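PDB 3EXA: tRNA dimethylallyltransferase from Bacillus halodurans, which probably transfers a dimethylallyl group from dimethylallyl diphosphate to the N6 of adenine 37 in tRNAs that read codons beginning with uridine. Local coordinates for residues A[25-30]-A[94-99]; A[191-196]-A[302-307]. All blocks are in the same frame, centred on the assembly; numbering follows the deposited sequence.

Interaction 1. Residues A[25-30]-A[94-99]; sequences KRLNGE and LPFLVG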
loop_
_atom_site.group_PDB
_atom_site.type_symbol
_atom_site.label_atom_id
_atom_site.label_comp_id
_atom_site.label_asym_id
_atom_site.label_seq_id
_atom_site.Cartn_x
_atom_site.Cartn_y
_atom_site.Cartn_z
ATOM N N LYS A 25 15.876 9.887 40.374
ATOM C CA LYS A 25 16.652 10.832 41.161
ATOM C C LYS A 25 18.042 10.289 41.461
ATOM O O LYS A 25 19.053 10.936 41.181
ATOM C CB LYS A 25 15.931 11.148 42.471
ATOM C CG LYS A 25 14.728 12.054 42.317
ATOM C CD LYS A 25 13.989 12.175 43.633
ATOM C CE LYS A 25 12.861 13.184 43.545
ATOM N NZ LYS A 25 13.380 14.571 43.358
ATOM N N ARG A 26 18.098 9.093 42.027
ATOM C CA ARG A 26 19.386 8.500 42.355
ATOM C C ARG A 26 20.024 7.787 41.165
ATOM O O ARG A 26 21.072 7.162 41.300
ATOM C CB ARG A 26 19.223 7.537 43.530
ATOM C CG ARG A 26 18.117 6.534 43.330
ATOM C CD ARG A 26 17.329 6.301 44.616
ATOM N NE ARG A 26 17.971 5.399 45.570
ATOM C CZ ARG A 26 17.343 4.883 46.625
ATOM N NH1 ARG A 26 17.974 4.062 47.461
ATOM N NH2 ARG A 26 16.069 5.190 46.837
ATOM N N LEU A 27 19.404 7.897 39.996
ATOM C CA LEU A 27 19.931 7.256 38.804
ATOM C C LEU A 27 20.108 8.287 37.698
ATOM O O LEU A 27 20.283 7.932 36.534
ATOM C CB LEU A 27 18.975 6.153 38.349
ATOM C CG LEU A 27 19.517 4.719 38.235
ATOM C CD1 LEU A 27 20.253 4.325 39.499
ATOM C CD2 LEU A 27 18.364 3.766 37.982
ATOM N N ASN A 28 20.061 9.562 38.081
ATOM C CA ASN A 28 20.200 10.695 37.158
ATOM C C ASN A 28 19.491 10.441 35.830
ATOM O O ASN A 28 20.137 10.422 34.790
ATOM C CB ASN A 28 21.696 10.987 36.907
ATOM C CG ASN A 28 21.931 12.276 36.114
ATOM O OD1 ASN A 28 21.370 13.328 36.429
ATOM N ND2 ASN A 28 22.779 12.199 35.096
ATOM N N GLY A 29 18.171 10.264 35.853
ATOM C CA GLY A 29 17.461 9.999 34.614
ATOM C C GLY A 29 16.317 10.939 34.267
ATOM O O GLY A 29 15.957 11.801 35.065
ATOM N N GLU A 30 15.760 10.789 33.064
ATOM C CA GLU A 30 14.636 11.617 32.637
ATOM C C GLU A 30 13.479 10.682 32.320
ATOM O O GLU A 30 13.707 9.536 31.939
ATOM C CB GLU A 30 14.998 12.432 31.402
ATOM C CG GLU A 30 16.297 13.185 31.539
ATOM C CD GLU A 30 16.429 14.289 30.511
ATOM O OE1 GLU A 30 15.860 14.155 29.409
ATOM O OE2 GLU A 30 17.105 15.295 30.803
ATOM N N LEU A 94 19.873 8.844 32.158
ATOM C CA LEU A 94 19.266 7.548 31.886
ATOM C C LEU A 94 17.778 7.701 31.559
ATOM O O LEU A 94 16.994 8.173 32.388
ATOM C CB LEU A 94 19.443 6.633 33.096
ATOM C CG LEU A 94 18.741 5.282 33.020
ATOM C CD1 LEU A 94 19.261 4.493 31.830
ATOM C CD2 LEU A 94 18.980 4.534 34.307
ATOM N N PRO A 95 17.371 7.302 30.344
ATOM C CA PRO A 95 15.971 7.402 29.925
ATOM C C PRO A 95 15.049 6.376 30.577
ATOM O O PRO A 95 15.348 5.180 30.617
ATOM C CB PRO A 95 16.056 7.224 28.414
ATOM C CG PRO A 95 17.156 6.234 28.282
ATOM C CD PRO A 95 18.200 6.781 29.244
ATOM N N PHE A 96 13.920 6.873 31.071
ATOM C CA PHE A 96 12.898 6.076 31.746
ATOM C C PHE A 96 11.564 6.093 30.974
ATOM O O PHE A 96 10.987 7.157 30.741
ATOM C CB PHE A 96 12.667 6.646 33.159
ATOM C CG PHE A 96 13.599 6.102 34.218
ATOM C CD1 PHE A 96 13.202 5.040 35.032
ATOM C CD2 PHE A 96 14.857 6.663 34.420
ATOM C CE1 PHE A 96 14.045 4.536 36.032
ATOM C CE2 PHE A 96 15.705 6.167 35.417
ATOM C CZ PHE A 96 15.294 5.099 36.227
ATOM N N LEU A 97 11.089 4.918 30.571
ATOM C CA LEU A 97 9.814 4.801 29.877
ATOM C C LEU A 97 8.845 4.317 30.949
ATOM O O LEU A 97 8.912 3.158 31.392
ATOM C CB LEU A 97 9.895 3.783 28.733
ATOM C CG LEU A 97 8.661 3.620 27.831
ATOM C CD1 LEU A 97 8.331 4.924 27.144
ATOM C CD2 LEU A 97 8.931 2.556 26.798
ATOM N N VAL A 98 7.953 5.221 31.360
ATOM C CA VAL A 98 6.983 4.957 32.428
ATOM C C VAL A 98 5.513 4.919 32.030
ATOM O O VAL A 98 5.046 5.746 31.248
ATOM C CB VAL A 98 7.134 6.001 33.579
ATOM C CG1 VAL A 98 6.162 5.684 34.719
ATOM C CG2 VAL A 98 8.549 5.987 34.095
ATOM N N GLY A 99 4.802 3.947 32.599
ATOM C CA GLY A 99 3.385 3.777 32.350
ATOM C C GLY A 99 3.092 3.447 30.911
ATOM O O GLY A 99 3.969 2.961 30.194
#

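Interaction 2. Residues A[191-196]-A[302-307]; sequences NLVMIG and HNFIAG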
loop_
_atom_site.group_PDB
_atom_site.type_symbol
_atom_site.label_atom_id
_atom_site.label_comp_id
_atom_site.label_asym_id
_atom_site.label_seq_id
_atom_site.Cartn_x
_atom_site.Cartn_y
_atom_site.Cartn_z
ATOM N N ASN A 191 19.752 -1.732 25.973
ATOM C CA ASN A 191 20.238 -2.463 27.141
ATOM C C ASN A 191 19.043 -2.173 28.038
ATOM O O ASN A 191 19.056 -1.224 28.826
ATOM C CB ASN A 191 21.500 -1.800 27.717
ATOM C CG ASN A 191 21.954 -2.430 29.027
ATOM O OD1 ASN A 191 21.199 -3.159 29.679
ATOM N ND2 ASN A 191 23.185 -2.131 29.429
ATOM N N LEU A 192 17.994 -2.969 27.870
ATOM C CA LEU A 192 16.768 -2.765 28.611
ATOM C C LEU A 192 16.587 -3.577 29.884
ATOM O O LEU A 192 16.980 -4.744 29.977
ATOM C CB LEU A 192 15.567 -2.989 27.683
ATOM C CG LEU A 192 14.143 -2.757 28.226
ATOM C CD1 LEU A 192 13.223 -2.428 27.084
ATOM C CD2 LEU A 192 13.642 -3.996 28.962
ATOM N N VAL A 193 15.994 -2.903 30.865
ATOM C CA VAL A 193 15.645 -3.460 32.158
ATOM C C VAL A 193 14.182 -3.042 32.329
ATOM O O VAL A 193 13.849 -1.850 32.380
ATOM C CB VAL A 193 16.504 -2.872 33.301
ATOM C CG1 VAL A 193 16.012 -3.395 34.644
ATOM C CG2 VAL A 193 17.963 -3.264 33.107
HETATM N N MSE A 194 13.308 -4.036 32.373
HETATM C CA MSE A 194 11.886 -3.801 32.502
HETATM C C MSE A 194 11.387 -4.334 33.840
HETATM O O MSE A 194 11.570 -5.509 34.148
HETATM C CB MSE A 194 11.165 -4.506 31.360
HETATM C CG MSE A 194 9.874 -3.848 30.943
HETATM SE SE MSE A 194 9.207 -4.548 29.265
HETATM C CE MSE A 194 7.333 -4.621 29.725
ATOM N N ILE A 195 10.768 -3.473 34.637
ATOM C CA ILE A 195 10.240 -3.891 35.933
ATOM C C ILE A 195 8.737 -3.677 35.936
ATOM O O ILE A 195 8.235 -2.770 35.279
ATOM C CB ILE A 195 10.839 -3.066 37.095
ATOM C CG1 ILE A 195 10.544 -1.586 36.871
ATOM C CG2 ILE A 195 12.350 -3.306 37.206
ATOM C CD1 ILE A 195 10.944 -0.703 38.013
ATOM N N GLY A 196 8.012 -4.509 36.672
ATOM C CA GLY A 196 6.571 -4.351 36.728
ATOM C C GLY A 196 6.101 -4.205 38.161
ATOM O O GLY A 196 6.608 -4.883 39.053
ATOM N N HIS A 302 15.941 -0.292 43.180
ATOM C CA HIS A 302 17.080 0.445 42.654
ATOM C C HIS A 302 18.298 -0.455 42.560
ATOM O O HIS A 302 19.057 -0.403 41.588
ATOM C CB HIS A 302 17.419 1.632 43.541
ATOM C CG HIS A 302 18.776 2.212 43.268
ATOM N ND1 HIS A 302 19.931 1.680 43.797
ATOM C CD2 HIS A 302 19.157 3.255 42.492
ATOM C CE1 HIS A 302 20.973 2.376 43.360
ATOM N NE2 HIS A 302 20.530 3.332 42.570
ATOM N N ASN A 303 18.497 -1.263 43.587
ATOM C CA ASN A 303 19.619 -2.167 43.579
ATOM C C ASN A 303 19.504 -3.095 42.377
ATOM O O ASN A 303 20.457 -3.235 41.614
ATOM C CB ASN A 303 19.665 -2.974 44.875
ATOM C CG ASN A 303 20.801 -3.960 44.889
ATOM O OD1 ASN A 303 20.606 -5.156 44.671
ATOM N ND2 ASN A 303 22.012 -3.462 45.123
ATOM N N PHE A 304 18.333 -3.703 42.189
ATOM C CA PHE A 304 18.139 -4.612 41.062
ATOM C C PHE A 304 18.346 -3.960 39.695
ATOM O O PHE A 304 19.017 -4.517 38.824
ATOM C CB PHE A 304 16.751 -5.244 41.094
ATOM C CG PHE A 304 16.441 -6.030 39.863
ATOM C CD1 PHE A 304 15.841 -5.419 38.760
ATOM C CD2 PHE A 304 16.787 -7.373 39.781
ATOM C CE1 PHE A 304 15.592 -6.134 37.573
ATOM C CE2 PHE A 304 16.548 -8.105 38.607
ATOM C CZ PHE A 304 15.942 -7.475 37.496
ATOM N N ILE A 305 17.753 -2.785 39.515
ATOM C CA ILE A 305 17.869 -2.042 38.272
ATOM C C ILE A 305 19.313 -1.631 38.019
ATOM O O ILE A 305 19.887 -1.958 36.979
ATOM C CB ILE A 305 16.973 -0.787 38.303
ATOM C CG1 ILE A 305 15.507 -1.203 38.213
ATOM C CG2 ILE A 305 17.339 0.149 37.174
ATOM C CD1 ILE A 305 14.532 -0.037 38.265
ATOM N N ALA A 306 19.898 -0.919 38.975
ATOM C CA ALA A 306 21.281 -0.471 38.859
ATOM C C ALA A 306 22.214 -1.643 38.560
ATOM O O ALA A 306 23.104 -1.530 37.718
ATOM C CB ALA A 306 21.723 0.236 40.149
ATOM N N GLY A 307 22.005 -2.768 39.244
ATOM C CA GLY A 307 22.840 -3.936 39.020
ATOM C C GLY A 307 22.701 -4.525 37.627
ATOM O O GLY A 307 23.696 -4.677 36.919
#

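Interaction 1. Residues A[25-30]-A[94-99]
Three backbone hydrogen bonds join Asn28 and Glu30 to Leu94 and Phe96, pairing strands 29-33 and 94-98 in parallel. Leu94 N donates to Asn28 O at 3.1 Å, the straightest of the three with an N-H...O angle of 159°. Glu30 then grips the other strand from both ends of its residue: its N reaches Leu94 O at 3.0 Å, and its O takes the N-H of Phe96, with Phe96 N 2.8 Å from Glu30 O. Pro95, which has no N-H to give, sits between the two bonded residues, where a parallel partner needs none from it on this side.

Apolar contacts gather on the face that carries Leu94 and Phe96. Leu27, still in the turn before the strand, lies alongside Leu94, and Leu27 CD2 is 3.8 Å from Leu94 CD2. The same methyl meets the rim of the Phe96 ring, 3.8 Å from Leu27 CD2 to Phe96 CZ. With CG anti to the carbonyl carbon (chi1 -87°), the ring turns back beside its own backbone N, and Gly29 CA and Glu30 O also lie at its edge.

On the other face the Glu30 carboxylate forms salt bridges with Arg91 and Arg93, and its side chain touches Ile88 of helix 74-90. Strand 4-9 pairs with 94-98 along its other edge, while helix 294-317 packs on Leu27.

Interaction 2. Residues A[191-196]-A[302-307]
Val193 sets CG1 anti to its backbone N (chi1 175°) and so holds that methyl out toward Phe304, whose own CG is likewise anti to N (chi1 172°) and carries the ring back to the strand. This is helix-on-sheet packing in the parallel alpha/beta domain of a P-loop NTPase-like fold: strand 191-198 belongs to the central sheet, and helix 294-317, close to the C terminus, packs on one face of it. The two short segments run nearly antiparallel, at 161°, with their axes 9.3 Å apart at closest approach.

The contact is wholly apolar, with no hydrogen bond between the segments. Val193 and Ile195, two residues apart, direct their side chains to the helix. The Val193 and Phe304 side chains run past one another, pointing opposite ways, and Val193 CG1 comes 4.0 Å from Phe304 CE1; the same methyl is 4.2 Å from Ile305 CG1. Ring atom CE1 is shared, since Ile195 CG2 also approaches Phe304 CE1, at 4.3 Å.

Around this patch, Ile301 of the helix also packs on Ile195, and Leu309 on Val193. The Ile195 side chain lies near the P-loop and its Lys16, a predicted ATP-binding residue, without touching them. It is roughly perpendicular to the side chain of Ile305: Ile195 CG2 sits 3.9 Å from Ile305 CG1, and the terminal methyls, Ile195 CD1 and Ile305 CD1, meet at 3.7 Å.

From the N terminus, the chain lays down strand 4-9 and helix 16-25 before the turn into 25-30. Interaction 1 closes the first loop when 94-99 returns beside that strand, with helix 74-90 on the way. Only later does 191-196 enter the sheet on the other side of strand 4-9, and interaction 2 closes a second, longer and mostly helical loop when helix 294-317 arrives. The two loops follow in series, neither nested nor crossed. In space their centres are 11 Å apart and they touch: Leu27 packs against His302 and Ile305, so the late helix bridges the turn before strand 29-33 and strand 191-198.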